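Local coordinates for uncharacterized protein (Cytophaga hutchinsonii ATCC 33406, PDB 3FF4) that is of unknown function but, as a single small domain of the Rossmann-type CoA-binding family, probably binds coenzyme A or a related nucleotide, at residues 22-27 / 42-47; 8-13 / 51-56; 85-90 / 114-119; 77-82 / 104-109; 73-78 / 98-103. All coordinates share one frame; numbering follows the deposited sequence. Where two conformers were deposited one is given.

Contact 1 of 5, residues 22-27 / 42-47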
# COMPACT_ATOMS: atom_id res chain seq x y z
N LEU A 22 5.10 3.73 -9.98
CA LEU A 22 4.66 5.12 -10.02
C LEU A 22 4.31 5.65 -8.60
O LEU A 22 4.69 6.77 -8.25
CB LEU A 22 3.50 5.29 -11.00
CG LEU A 22 3.84 4.80 -12.41
CD1 LEU A 22 2.64 4.91 -13.33
CD2 LEU A 22 5.03 5.59 -12.99
N ALA A 23 3.64 4.84 -7.78
CA ALA A 23 3.25 5.30 -6.45
C ALA A 23 4.46 5.58 -5.57
O ALA A 23 4.49 6.58 -4.86
CB ALA A 23 2.32 4.31 -5.76
N ALA A 24 5.46 4.70 -5.62
CA ALA A 24 6.68 4.89 -4.83
C ALA A 24 7.34 6.20 -5.19
O ALA A 24 7.72 6.96 -4.29
CB ALA A 24 7.64 3.72 -5.00
N GLU A 25 7.41 6.49 -6.50
CA GLU A 25 7.97 7.75 -7.01
C GLU A 25 7.21 8.97 -6.49
O GLU A 25 7.84 9.93 -6.05
CB GLU A 25 7.95 7.81 -8.54
CG GLU A 25 8.97 6.94 -9.22
CD GLU A 25 8.99 7.14 -10.75
OE1 GLU A 25 7.90 7.23 -11.37
OE2 GLU A 25 10.11 7.20 -11.32
N ARG A 26 5.87 8.95 -6.56
CA ARG A 26 5.11 10.10 -6.07
C ARG A 26 5.21 10.22 -4.54
O ARG A 26 5.38 11.32 -4.03
CB ARG A 26 3.64 10.08 -6.52
CG ARG A 26 3.38 10.17 -8.01
CD ARG A 26 3.76 11.52 -8.63
NE ARG A 26 5.15 11.49 -9.06
CZ ARG A 26 6.04 12.45 -8.82
NH1 ARG A 26 5.70 13.54 -8.16
NH2 ARG A 26 7.28 12.32 -9.24
N LEU A 27 5.09 9.11 -3.82
CA LEU A 27 5.21 9.14 -2.35
C LEU A 27 6.55 9.73 -1.96
O LEU A 27 6.63 10.66 -1.14
CB LEU A 27 5.08 7.73 -1.78
CG LEU A 27 3.65 7.18 -1.77
CD1 LEU A 27 3.65 5.65 -1.65
CD2 LEU A 27 2.77 7.85 -0.66
N GLY A 42 13.76 -7.58 -6.32
CA GLY A 42 14.34 -6.35 -6.86
C GLY A 42 14.43 -5.18 -5.90
O GLY A 42 14.26 -5.35 -4.69
N GLU A 43 14.69 -4.00 -6.46
CA GLU A 43 14.82 -2.77 -5.67
C GLU A 43 13.98 -1.65 -6.28
O GLU A 43 13.98 -1.46 -7.50
CB GLU A 43 16.27 -2.27 -5.62
CG GLU A 43 16.50 -1.12 -6.60
CD GLU A 43 17.77 -0.35 -6.35
OE1 GLU A 43 18.77 -0.95 -5.90
OE2 GLU A 43 17.76 0.87 -6.62
N VAL A 44 13.30 -0.89 -5.41
CA VAL A 44 12.46 0.22 -5.84
C VAL A 44 13.08 1.47 -5.24
O VAL A 44 13.18 1.61 -4.02
CB VAL A 44 10.99 0.06 -5.36
CG1 VAL A 44 10.17 1.31 -5.71
CG2 VAL A 44 10.36 -1.20 -5.97
N LEU A 45 13.58 2.34 -6.12
CA LEU A 45 14.24 3.58 -5.70
C LEU A 45 15.21 3.36 -4.55
O LEU A 45 15.20 4.11 -3.57
CB LEU A 45 13.19 4.63 -5.33
CG LEU A 45 12.10 4.85 -6.41
CD1 LEU A 45 10.86 5.48 -5.84
CD2 LEU A 45 12.63 5.66 -7.59
N GLY A 46 16.04 2.33 -4.64
CA GLY A 46 17.09 2.14 -3.64
C GLY A 46 16.75 1.21 -2.49
O GLY A 46 17.62 0.87 -1.70
N LYS A 47 15.49 0.77 -2.39
CA LYS A 47 15.08 -0.11 -1.30
C LYS A 47 14.79 -1.50 -1.83
O LYS A 47 14.01 -1.67 -2.78
CB LYS A 47 13.84 0.43 -0.60
CG LYS A 47 14.09 1.65 0.23
CD LYS A 47 12.76 2.28 0.59
CE LYS A 47 12.91 3.32 1.66
NZ LYS A 47 12.53 2.70 2.98
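Ala24 and Glu25 of helix 19-30 meet Val44 and Leu45 in a small apolar contact at one edge of the Rossmann-like fold, where a short hairpin leans on the first helix after strand 7-10. The hairpin is built on a type I' turn from Val44 to Lys47, closed by paired backbone bonds, Val44 N to Lys47 O at 2.8 Å and Lys47 N to Val44 O at 2.9 Å. Leu45 takes the first inner position of that turn with positive phi (44°), and Gly46 the second, so the leucine side chain is carried toward the helix at the very bend. Its CD1 settles on the helix backbone, 3.7 Å from both Ala24 C and Glu25 N, and lies 3.8 Å from Ala24 CB. Val44 reaches Ala24 from the strand: CG1, standing anti to the backbone N (chi1 174°), comes to 3.6 Å of Ala24 CB. Glu25 crosses Leu45 at about a right angle and contributes its aliphatic CG, 4.1 Å from Leu45 CD1, while the chain continues extended toward the carboxylate. Phe34 of strand 34-37 touches Ala24, Val44 and Leu45, and Lys47 anchors the hairpin to it through NZ to Phe34 O and a cation-pi contact. Between helix and hairpin themselves, the meeting atoms imply that shape and apolar burial, rather than directed polar bonds, do the holding.

Contact 2 of 5, residues 8-13 / 51-56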
# COMPACT_ATOMS: atom_id res chain seq x y z
N LEU A 8 3.12 1.75 3.38
CA LEU A 8 3.61 0.44 2.91
C LEU A 8 2.92 0.14 1.57
O LEU A 8 1.68 0.15 1.49
CB LEU A 8 3.33 -0.65 3.96
CG LEU A 8 3.93 -2.05 3.75
CD1 LEU A 8 4.27 -2.61 5.13
CD2 LEU A 8 2.95 -2.96 3.00
N ILE A 9 3.72 -0.12 0.54
CA ILE A 9 3.20 -0.54 -0.79
C ILE A 9 3.22 -2.04 -0.87
O ILE A 9 4.30 -2.66 -0.87
CB ILE A 9 4.10 0.02 -1.93
CG1 ILE A 9 4.28 1.54 -1.74
CG2 ILE A 9 3.56 -0.42 -3.35
CD1 ILE A 9 5.27 2.22 -2.75
N LEU A 10 2.03 -2.63 -0.96
CA LEU A 10 1.87 -4.05 -1.02
C LEU A 10 1.55 -4.47 -2.47
O LEU A 10 0.50 -4.12 -3.03
CB LEU A 10 0.76 -4.49 -0.04
CG LEU A 10 0.61 -6.00 0.18
CD1 LEU A 10 1.92 -6.58 0.72
CD2 LEU A 10 -0.54 -6.31 1.15
N GLY A 11 2.47 -5.23 -3.05
CA GLY A 11 2.52 -5.44 -4.48
C GLY A 11 3.64 -4.63 -5.14
O GLY A 11 3.63 -4.43 -6.37
N ALA A 12 4.63 -4.17 -4.36
CA ALA A 12 5.75 -3.40 -4.93
C ALA A 12 6.45 -4.14 -6.08
O ALA A 12 6.59 -5.37 -6.05
CB ALA A 12 6.75 -3.07 -3.86
N THR A 13 6.89 -3.40 -7.09
CA THR A 13 7.56 -4.01 -8.27
C THR A 13 8.64 -3.06 -8.78
O THR A 13 8.49 -1.84 -8.62
CB THR A 13 6.56 -4.40 -9.41
OG1 THR A 13 7.30 -4.85 -10.56
CG2 THR A 13 5.64 -3.25 -9.81
N ASN A 51 10.44 -9.49 0.65
CA ASN A 51 9.71 -10.63 0.13
C ASN A 51 9.12 -11.47 1.24
O ASN A 51 8.30 -12.33 0.97
CB ASN A 51 10.56 -11.48 -0.81
CG ASN A 51 10.99 -10.74 -2.06
OD1 ASN A 51 12.12 -10.87 -2.49
ND2 ASN A 51 10.09 -9.93 -2.64
N GLU A 52 9.54 -11.24 2.48
CA GLU A 52 8.83 -11.84 3.61
C GLU A 52 7.74 -10.88 4.06
O GLU A 52 7.46 -9.89 3.38
CB GLU A 52 9.75 -12.18 4.79
CG GLU A 52 10.85 -13.16 4.46
CD GLU A 52 11.91 -12.55 3.53
OE1 GLU A 52 12.26 -11.36 3.71
OE2 GLU A 52 12.38 -13.28 2.61
N ARG A 53 7.12 -11.19 5.19
CA ARG A 53 6.09 -10.33 5.75
C ARG A 53 6.43 -9.87 7.19
O ARG A 53 5.76 -10.27 8.15
CB ARG A 53 4.72 -11.02 5.64
CG ARG A 53 4.30 -11.33 4.20
CD ARG A 53 4.06 -10.04 3.36
NE ARG A 53 3.60 -10.30 1.97
CZ ARG A 53 4.39 -10.49 0.90
NH1 ARG A 53 5.73 -10.47 1.01
NH2 ARG A 53 3.85 -10.72 -0.30
N PRO A 54 7.47 -9.02 7.35
CA PRO A 54 7.76 -8.59 8.73
C PRO A 54 6.67 -7.62 9.23
O PRO A 54 6.19 -6.78 8.46
CB PRO A 54 9.09 -7.84 8.57
CG PRO A 54 8.97 -7.23 7.16
CD PRO A 54 8.36 -8.36 6.37
N VAL A 55 6.27 -7.75 10.50
CA VAL A 55 5.27 -6.83 11.06
C VAL A 55 5.95 -5.50 11.43
O VAL A 55 6.58 -5.37 12.48
CB VAL A 55 4.47 -7.44 12.25
CG1 VAL A 55 3.40 -6.46 12.73
CG2 VAL A 55 3.83 -8.76 11.83
N ILE A 56 5.85 -4.53 10.54
CA ILE A 56 6.52 -3.26 10.70
C ILE A 56 5.64 -2.33 11.53
O ILE A 56 4.43 -2.22 11.27
CB ILE A 56 6.90 -2.66 9.30
CG1 ILE A 56 8.00 -3.53 8.65
CG2 ILE A 56 7.35 -1.19 9.43
CD1 ILE A 56 8.13 -3.38 7.14
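A chi1 of -171° points CG of Leu10 opposite its own N and sends CD1 off strand 7-10 toward Arg53, whose own chain bends twice near the backbone, at chi1 and chi2, and then runs straight through chi3 to bring the guanidinium back over the loop. Leu10 CD1 lies 4.3 Å from Arg53 NE, an oblique approach to the flat group. The folded arginine is secured to its own loop: NH1 donates to Glu52 O at 3.0 Å, a nearly straight bond (165° at the hydrogen) in the plane of the guanidinium but arriving well above the plane of the carbonyl. NE forms a salt bridge with OE1 of Glu74, just ahead of helix 75-81. Strand 7-10 is the first strand of the parallel Rossmann sheet, lying between 34-37 and 61-64, and Gly11 follows it at the start of the glycine-containing turn that in relatives of this family lies close to the bound nucleotide. Against this strand the loop 51-56 runs on its way to strand 61-64. Farther along, Leu8 CD1 and Ile56 CD1 meet methyl to methyl at 4.4 Å, a light touch between two side chains that both leave their backbones toward the opposing segment. Val37 of the neighbouring strand touches Leu8, Leu10 and Arg53 together, and Leu81 packs on Leu8 from helix 75-81.

Contact 3 of 5, residues 85-90 / 114-119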
# COMPACT_ATOMS: atom_id res chain seq x y z
N ARG A 85 -5.18 3.32 7.67
CA ARG A 85 -5.91 3.38 6.42
C ARG A 85 -5.35 2.37 5.43
O ARG A 85 -4.13 2.13 5.40
CB ARG A 85 -5.80 4.79 5.82
CG ARG A 85 -6.35 4.95 4.38
CD ARG A 85 -6.21 6.38 3.89
NE ARG A 85 -4.80 6.77 3.78
CZ ARG A 85 -4.37 7.97 3.38
NH1 ARG A 85 -5.26 8.93 3.04
NH2 ARG A 85 -3.06 8.21 3.32
N VAL A 86 -6.23 1.79 4.61
CA VAL A 86 -5.80 0.95 3.52
C VAL A 86 -6.41 1.54 2.23
O VAL A 86 -7.62 1.76 2.16
CB VAL A 86 -6.21 -0.52 3.70
CG1 VAL A 86 -5.84 -1.35 2.47
CG2 VAL A 86 -5.53 -1.16 4.94
N ILE A 87 -5.56 1.81 1.23
CA ILE A 87 -6.04 2.36 -0.06
C ILE A 87 -6.19 1.25 -1.11
O ILE A 87 -5.23 0.49 -1.37
CB ILE A 87 -5.12 3.45 -0.63
CG1 ILE A 87 -4.94 4.59 0.37
CG2 ILE A 87 -5.67 3.98 -2.02
CD1 ILE A 87 -3.89 5.64 -0.02
N PHE A 88 -7.41 1.14 -1.65
CA PHE A 88 -7.74 0.25 -2.79
C PHE A 88 -7.61 1.02 -4.12
O PHE A 88 -8.57 1.69 -4.57
CB PHE A 88 -9.16 -0.31 -2.61
CG PHE A 88 -9.28 -1.20 -1.42
CD1 PHE A 88 -9.21 -2.57 -1.55
CD2 PHE A 88 -9.32 -0.65 -0.14
CE1 PHE A 88 -9.27 -3.38 -0.42
CE2 PHE A 88 -9.37 -1.46 0.98
CZ PHE A 88 -9.35 -2.81 0.85
N ASN A 89 -6.42 0.94 -4.73
CA ASN A 89 -6.16 1.55 -6.04
C ASN A 89 -6.95 0.81 -7.13
O ASN A 89 -7.42 -0.31 -6.88
CB ASN A 89 -4.65 1.59 -6.31
CG ASN A 89 -3.91 2.31 -5.22
OD1 ASN A 89 -3.94 3.54 -5.15
ND2 ASN A 89 -3.33 1.56 -4.31
N PRO A 90 -7.14 1.44 -8.31
CA PRO A 90 -7.95 0.84 -9.36
C PRO A 90 -7.62 -0.61 -9.67
O PRO A 90 -6.46 -0.98 -9.94
CB PRO A 90 -7.72 1.79 -10.56
CG PRO A 90 -7.63 3.16 -9.88
CD PRO A 90 -6.70 2.80 -8.68
N LEU A 114 -1.98 8.11 -6.74
CA LEU A 114 -1.41 9.23 -7.50
C LEU A 114 -2.36 10.44 -7.51
O LEU A 114 -1.95 11.56 -7.22
CB LEU A 114 -1.09 8.81 -8.95
CG LEU A 114 -0.30 7.51 -9.20
CD1 LEU A 114 0.00 7.30 -10.72
CD2 LEU A 114 1.01 7.57 -8.41
N VAL A 115 -3.63 10.20 -7.83
CA VAL A 115 -4.66 11.25 -7.81
C VAL A 115 -4.77 11.88 -6.44
O VAL A 115 -4.84 13.12 -6.32
CB VAL A 115 -6.00 10.71 -8.32
CG1 VAL A 115 -7.12 11.75 -8.15
CG2 VAL A 115 -5.86 10.31 -9.79
N MSE A 116 -4.75 11.05 -5.40
CA MSE A 116 -4.85 11.54 -4.04
C MSE A 116 -3.69 12.47 -3.66
O MSE A 116 -3.90 13.51 -3.04
CB MSE A 116 -5.02 10.38 -3.05
CG MSE A 116 -6.41 9.75 -3.17
SE MSE A 116 -6.34 8.00 -2.30
CE MSE A 116 -6.25 8.51 -0.39
N LEU A 117 -2.48 12.10 -4.06
CA LEU A 117 -1.33 12.92 -3.74
C LEU A 117 -1.46 14.26 -4.46
O LEU A 117 -1.17 15.32 -3.89
CB LEU A 117 -0.01 12.20 -4.09
CG LEU A 117 0.43 11.17 -3.03
CD1 LEU A 117 1.34 10.07 -3.58
CD2 LEU A 117 1.11 11.91 -1.83
N SER A 118 -1.92 14.24 -5.71
CA SER A 118 -2.09 15.48 -6.47
C SER A 118 -3.24 16.32 -5.93
O SER A 118 -3.11 17.54 -5.79
CB SER A 118 -2.29 15.20 -7.95
OG SER A 118 -1.06 14.95 -8.58
N ALA A 119 -4.34 15.65 -5.60
CA ALA A 119 -5.55 16.34 -5.17
C ALA A 119 -5.41 16.92 -3.78
O ALA A 119 -6.22 17.74 -3.38
CB ALA A 119 -6.73 15.40 -5.24
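Met116, a selenomethionine, reaches from helix 113-119 to Ile87 and Arg85 on strand 85-88, packing the last helix onto one face of the parallel Rossmann sheet. The tight part is small and entirely buried. Met116 and Ile87 extend toward each other tip to tip, with CE 3.7 Å from Ile87 CD1 and SE 4.1 Å from both CG2 and CD1 of that isoleucine. A bend at chi3 (72°) turns the terminal methyl aside toward the arginine, where Met116 CE comes to 3.6 Å of Arg85 NH1, obliquely to the guanidinium. Ile87 CD1 in turn stands 4.0 Å above one face of that same Arg85 group, offset toward its rim, so a methyl from each element lies against the guanidinium. In contrast to this packed end of Met116, Val115, Ser118 and Ala119 of the same helix are exposed. A bound diethylene glycol molecule, probably from the crystallisation liquor, lies about 3 Å from the Met116 side chain. The arginine is not left without polar partners, for NH1 makes a salt bridge to the C-terminal carboxylate of Phe122 and NH2 a hydrogen bond to Thr61 OG1, while the Phe122 ring adds a cation-pi contact. The chemistry implies a cation held within an apolar layer, its charge probably balanced by the chain terminus and its position fixed by those bonds, with the selenomethionine filling space beside it rather than bonding to it.

Contact 4 of 5, residues 77-82 / 104-109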
# COMPACT_ATOMS: atom_id res chain seq x y z
N TYR A 77 -2.07 -10.36 7.55
CA TYR A 77 -0.88 -9.51 7.58
C TYR A 77 -1.26 -8.02 7.63
O TYR A 77 -0.75 -7.26 8.46
CB TYR A 77 0.06 -9.81 6.41
CG TYR A 77 1.31 -8.93 6.37
CD1 TYR A 77 2.23 -8.94 7.44
CD2 TYR A 77 1.55 -8.07 5.30
CE1 TYR A 77 3.36 -8.11 7.43
CE2 TYR A 77 2.70 -7.24 5.26
CZ TYR A 77 3.57 -7.27 6.33
OH TYR A 77 4.67 -6.47 6.30
N ILE A 78 -2.20 -7.64 6.77
CA ILE A 78 -2.68 -6.26 6.76
C ILE A 78 -3.23 -5.89 8.16
O ILE A 78 -2.83 -4.87 8.73
CB ILE A 78 -3.71 -6.02 5.61
CG1 ILE A 78 -3.02 -6.18 4.23
CG2 ILE A 78 -4.34 -4.64 5.76
CD1 ILE A 78 -3.96 -6.51 3.09
N LEU A 79 -4.10 -6.75 8.70
CA LEU A 79 -4.62 -6.59 10.06
C LEU A 79 -3.51 -6.47 11.11
O LEU A 79 -3.52 -5.54 11.91
CB LEU A 79 -5.60 -7.72 10.42
CG LEU A 79 -6.95 -7.78 9.68
CD1 LEU A 79 -7.75 -8.99 10.15
CD2 LEU A 79 -7.78 -6.50 9.87
N SER A 80 -2.53 -7.38 11.09
CA SER A 80 -1.42 -7.30 12.06
C SER A 80 -0.62 -5.98 11.96
O SER A 80 0.01 -5.59 12.94
CB SER A 80 -0.46 -8.49 11.94
OG SER A 80 0.42 -8.32 10.83
N LEU A 81 -0.63 -5.32 10.81
CA LEU A 81 0.04 -4.03 10.71
C LEU A 81 -0.73 -2.91 11.44
O LEU A 81 -0.16 -1.84 11.72
CB LEU A 81 0.29 -3.63 9.26
CG LEU A 81 1.26 -4.50 8.46
CD1 LEU A 81 1.20 -4.11 6.95
CD2 LEU A 81 2.67 -4.32 9.03
N LYS A 82 -2.01 -3.16 11.70
CA LYS A 82 -2.90 -2.15 12.31
C LYS A 82 -2.72 -0.75 11.69
O LYS A 82 -2.50 0.22 12.41
CB LYS A 82 -2.70 -2.10 13.84
CG LYS A 82 -3.09 -3.39 14.56
CD LYS A 82 -3.01 -3.22 16.10
CE LYS A 82 -4.43 -3.00 16.72
NZ LYS A 82 -4.42 -2.30 18.06
N ASN A 104 -12.62 -3.92 11.87
CA ASN A 104 -11.49 -3.93 12.78
C ASN A 104 -10.96 -2.52 13.01
O ASN A 104 -9.83 -2.35 13.43
CB ASN A 104 -10.36 -4.84 12.26
CG ASN A 104 -10.67 -6.32 12.46
OD1 ASN A 104 -10.30 -6.90 13.49
ND2 ASN A 104 -11.34 -6.94 11.49
N GLY A 105 -11.79 -1.50 12.74
CA GLY A 105 -11.38 -0.09 12.94
C GLY A 105 -10.30 0.46 12.00
O GLY A 105 -9.63 1.45 12.34
N ILE A 106 -10.11 -0.17 10.84
CA ILE A 106 -9.19 0.31 9.80
C ILE A 106 -10.00 0.91 8.63
O ILE A 106 -10.92 0.25 8.10
CB ILE A 106 -8.26 -0.84 9.30
CG1 ILE A 106 -7.44 -1.41 10.47
CG2 ILE A 106 -7.37 -0.37 8.15
CD1 ILE A 106 -6.79 -2.82 10.20
N GLU A 107 -9.66 2.14 8.22
CA GLU A 107 -10.45 2.83 7.23
C GLU A 107 -10.11 2.34 5.80
O GLU A 107 -8.99 2.56 5.32
CB GLU A 107 -10.28 4.33 7.34
CG GLU A 107 -11.26 5.11 6.48
CD GLU A 107 -10.88 6.58 6.31
OE1 GLU A 107 -9.70 6.96 6.50
OE2 GLU A 107 -11.77 7.35 5.93
N PRO A 108 -11.07 1.69 5.13
CA PRO A 108 -10.83 1.38 3.74
C PRO A 108 -11.13 2.65 2.90
O PRO A 108 -12.13 3.33 3.15
CB PRO A 108 -11.85 0.28 3.44
CG PRO A 108 -12.99 0.47 4.46
CD PRO A 108 -12.47 1.39 5.55
N VAL A 109 -10.27 2.95 1.94
CA VAL A 109 -10.46 4.12 1.05
C VAL A 109 -10.28 3.67 -0.39
O VAL A 109 -9.25 3.10 -0.73
CB VAL A 109 -9.40 5.23 1.33
CG1 VAL A 109 -9.39 6.31 0.21
CG2 VAL A 109 -9.68 5.89 2.67
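The turn that ends helix 95-103 and leads into edge strand 107-110, within a beta-alpha-beta unit of the Rossmann sheet, sets Asn104 and Ile106 against Leu79 of the neighbouring helix. The turn is a Schellman motif with Gly105 as its C-prime residue: Ile106 N bonds back to Leu101 O, and Gly105 N to Ser102 O. The CB atoms of Asn104 and Ile106, on either side of the glycine in sequence, both point toward helix 75-81. Leu79 CG lies anti to the carbonyl carbon (chi1 -68°), and from there the CD2 branch does the touching. CD2 is 3.8 Å from Ile106 CD1, two methyls meeting as the side chains cross obliquely. The same CD2 rests against Asn104, which it crosses at about a right angle, at 3.9 Å from CG; CB and ND2 of the asparagine are equally near. ND2 donates to Ile100 O of its own helix, which probably limits rotation of the amide against which the methyl rests. Ile106 is the buried partner, and it also packs on Val86 and Leu101. Helix 75-81 is fastened near its end by Ser80 OG, which donates to Tyr77 O at 2.8 Å beside the regular bond that Leu81 N makes to that oxygen. Lys82 then leaves the helix with positive phi (43°); its CA lies 4.5 Å from Ile106 CD1.

Contact 5 of 5, residues 73-78 / 98-103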
# COMPACT_ATOMS: atom_id res chain seq x y z
N SER A 73 -4.41 -14.12 0.77
CA SER A 73 -3.28 -14.60 1.58
C SER A 73 -2.66 -13.48 2.44
O SER A 73 -1.77 -13.74 3.24
CB SER A 73 -2.21 -15.22 0.67
OG SER A 73 -1.80 -14.24 -0.28
N GLU A 74 -3.13 -12.23 2.27
CA GLU A 74 -2.56 -11.07 2.97
C GLU A 74 -3.46 -10.41 4.03
O GLU A 74 -3.02 -9.48 4.72
CB GLU A 74 -2.15 -9.98 1.95
CG GLU A 74 -1.25 -10.44 0.81
CD GLU A 74 0.21 -10.73 1.24
OE1 GLU A 74 0.65 -10.35 2.35
OE2 GLU A 74 0.92 -11.37 0.46
N TYR A 75 -4.71 -10.86 4.14
CA TYR A 75 -5.69 -10.26 5.08
C TYR A 75 -5.12 -10.14 6.50
O TYR A 75 -5.11 -9.06 7.10
CB TYR A 75 -6.96 -11.13 5.14
CG TYR A 75 -7.97 -10.99 4.01
CD1 TYR A 75 -7.66 -10.33 2.83
CD2 TYR A 75 -9.24 -11.59 4.12
CE1 TYR A 75 -8.59 -10.23 1.80
CE2 TYR A 75 -10.17 -11.49 3.10
CZ TYR A 75 -9.84 -10.80 1.94
OH TYR A 75 -10.75 -10.71 0.92
N ASN A 76 -4.65 -11.25 7.05
CA ASN A 76 -4.16 -11.25 8.42
C ASN A 76 -2.91 -10.41 8.59
O ASN A 76 -2.72 -9.80 9.63
CB ASN A 76 -3.94 -12.68 8.92
CG ASN A 76 -5.24 -13.40 9.16
OD1 ASN A 76 -6.30 -12.77 9.35
ND2 ASN A 76 -5.19 -14.74 9.16
N TYR A 77 -2.07 -10.36 7.55
CA TYR A 77 -0.88 -9.51 7.58
C TYR A 77 -1.26 -8.02 7.63
O TYR A 77 -0.75 -7.26 8.46
CB TYR A 77 0.06 -9.81 6.41
CG TYR A 77 1.31 -8.93 6.37
CD1 TYR A 77 2.23 -8.94 7.44
CD2 TYR A 77 1.55 -8.07 5.30
CE1 TYR A 77 3.36 -8.11 7.43
CE2 TYR A 77 2.70 -7.24 5.26
CZ TYR A 77 3.57 -7.27 6.33
OH TYR A 77 4.67 -6.47 6.30
N ILE A 78 -2.20 -7.64 6.77
CA ILE A 78 -2.68 -6.26 6.76
C ILE A 78 -3.23 -5.89 8.16
O ILE A 78 -2.83 -4.87 8.73
CB ILE A 78 -3.71 -6.02 5.61
CG1 ILE A 78 -3.02 -6.18 4.23
CG2 ILE A 78 -4.34 -4.64 5.76
CD1 ILE A 78 -3.96 -6.51 3.09
N GLU A 98 -12.62 -4.66 2.47
CA GLU A 98 -13.12 -3.38 3.02
C GLU A 98 -13.90 -3.55 4.36
O GLU A 98 -13.62 -2.86 5.35
CB GLU A 98 -13.98 -2.65 1.97
CG GLU A 98 -13.18 -2.32 0.70
CD GLU A 98 -14.05 -2.01 -0.55
OE1 GLU A 98 -13.59 -2.35 -1.68
OE2 GLU A 98 -15.15 -1.44 -0.42
N GLU A 99 -14.86 -4.48 4.38
CA GLU A 99 -15.68 -4.71 5.57
C GLU A 99 -14.87 -5.26 6.71
O GLU A 99 -15.05 -4.84 7.85
CB GLU A 99 -16.81 -5.67 5.29
CG GLU A 99 -17.83 -5.09 4.39
CD GLU A 99 -18.94 -6.06 4.07
OE1 GLU A 99 -19.15 -7.05 4.84
OE2 GLU A 99 -19.61 -5.82 3.03
N ILE A 100 -13.98 -6.20 6.41
CA ILE A 100 -13.12 -6.77 7.45
C ILE A 100 -12.27 -5.67 8.07
O ILE A 100 -12.14 -5.57 9.31
CB ILE A 100 -12.25 -7.91 6.90
CG1 ILE A 100 -13.11 -9.15 6.61
CG2 ILE A 100 -11.13 -8.25 7.88
CD1 ILE A 100 -12.36 -10.27 5.90
N LEU A 101 -11.70 -4.82 7.22
CA LEU A 101 -10.91 -3.68 7.72
C LEU A 101 -11.74 -2.74 8.61
O LEU A 101 -11.36 -2.47 9.75
CB LEU A 101 -10.30 -2.89 6.55
CG LEU A 101 -9.18 -3.63 5.81
CD1 LEU A 101 -8.86 -2.92 4.49
CD2 LEU A 101 -7.93 -3.78 6.68
N SER A 102 -12.85 -2.23 8.07
CA SER A 102 -13.65 -1.26 8.76
C SER A 102 -14.22 -1.84 10.06
O SER A 102 -14.29 -1.14 11.06
CB SER A 102 -14.72 -0.71 7.82
OG SER A 102 -15.51 -1.79 7.30
N GLU A 103 -14.57 -3.14 10.06
CA GLU A 103 -14.93 -3.91 11.26
C GLU A 103 -13.87 -3.89 12.32
O GLU A 103 -14.16 -3.96 13.50
CB GLU A 103 -15.03 -5.41 10.92
CG GLU A 103 -16.33 -5.90 10.93
CD GLU A 103 -16.44 -7.30 10.38
OE1 GLU A 103 -15.60 -8.22 10.63
OE2 GLU A 103 -17.43 -7.47 9.68
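Helices 75-81 and 95-103 lie side by side, the CA atoms of Tyr75 and Ile100 8.5 Å apart and those of Ile78 and Leu101 8.7 Å apart. Both belong to the helical layer on one face of the parallel Rossmann sheet, leading into strands 85-88 and 107-110. Two separate apolar pairs bridge them. Nearer the sheet, Ile78 and Leu101 cross at about a right angle. The CG2 branch of the isoleucine, anti to the backbone N, meets Leu101 CD2 at 3.8 Å, and Val86 of strand 85-88 touches both residues from beneath. Toward the start of helix 75-81, Tyr75 and Ile100 also cross at about a right angle. The ring meets the isoleucine through CD2 and CE2, and the methyl approaches it obliquely. The far end of the tyrosine is tied down beyond the pair: its OH is hydrogen-bonded to Glu96 OE1 and to Asn94 ND2, around the start of helix 95-103, which probably limits the swing of the ring and keeps it between the two helices. Ile100 CD1 sits 3.8 Å from both CD2 and CE2 of Tyr75.

How the contacts relate
The five contacts dress two faces of one parallel sheet. Contacts 4 and 5 share helix 75-81 and lie about 6 Å apart between centres, within the same helical layer; contact 1 is at the far end of the domain, its centre about 23 Å from that of contact 4. Contact 1 joins contact 3 through the two helices of the other face, Arg26 CG to Leu114 CD2 at 3.5 Å. Strands 85-88 and 107-110 pair between contacts 3 and 4, Phe88 N lying 2.8 Å from Val109 O. Contact 2 reaches contacts 4 and 5 where Tyr77 OH meets Pro54 O at 2.7 Å, and contact 1 where Ala24 CB lies 3.6 Å from Ile9 CD1. The glycol beside contact 3 marks no established site.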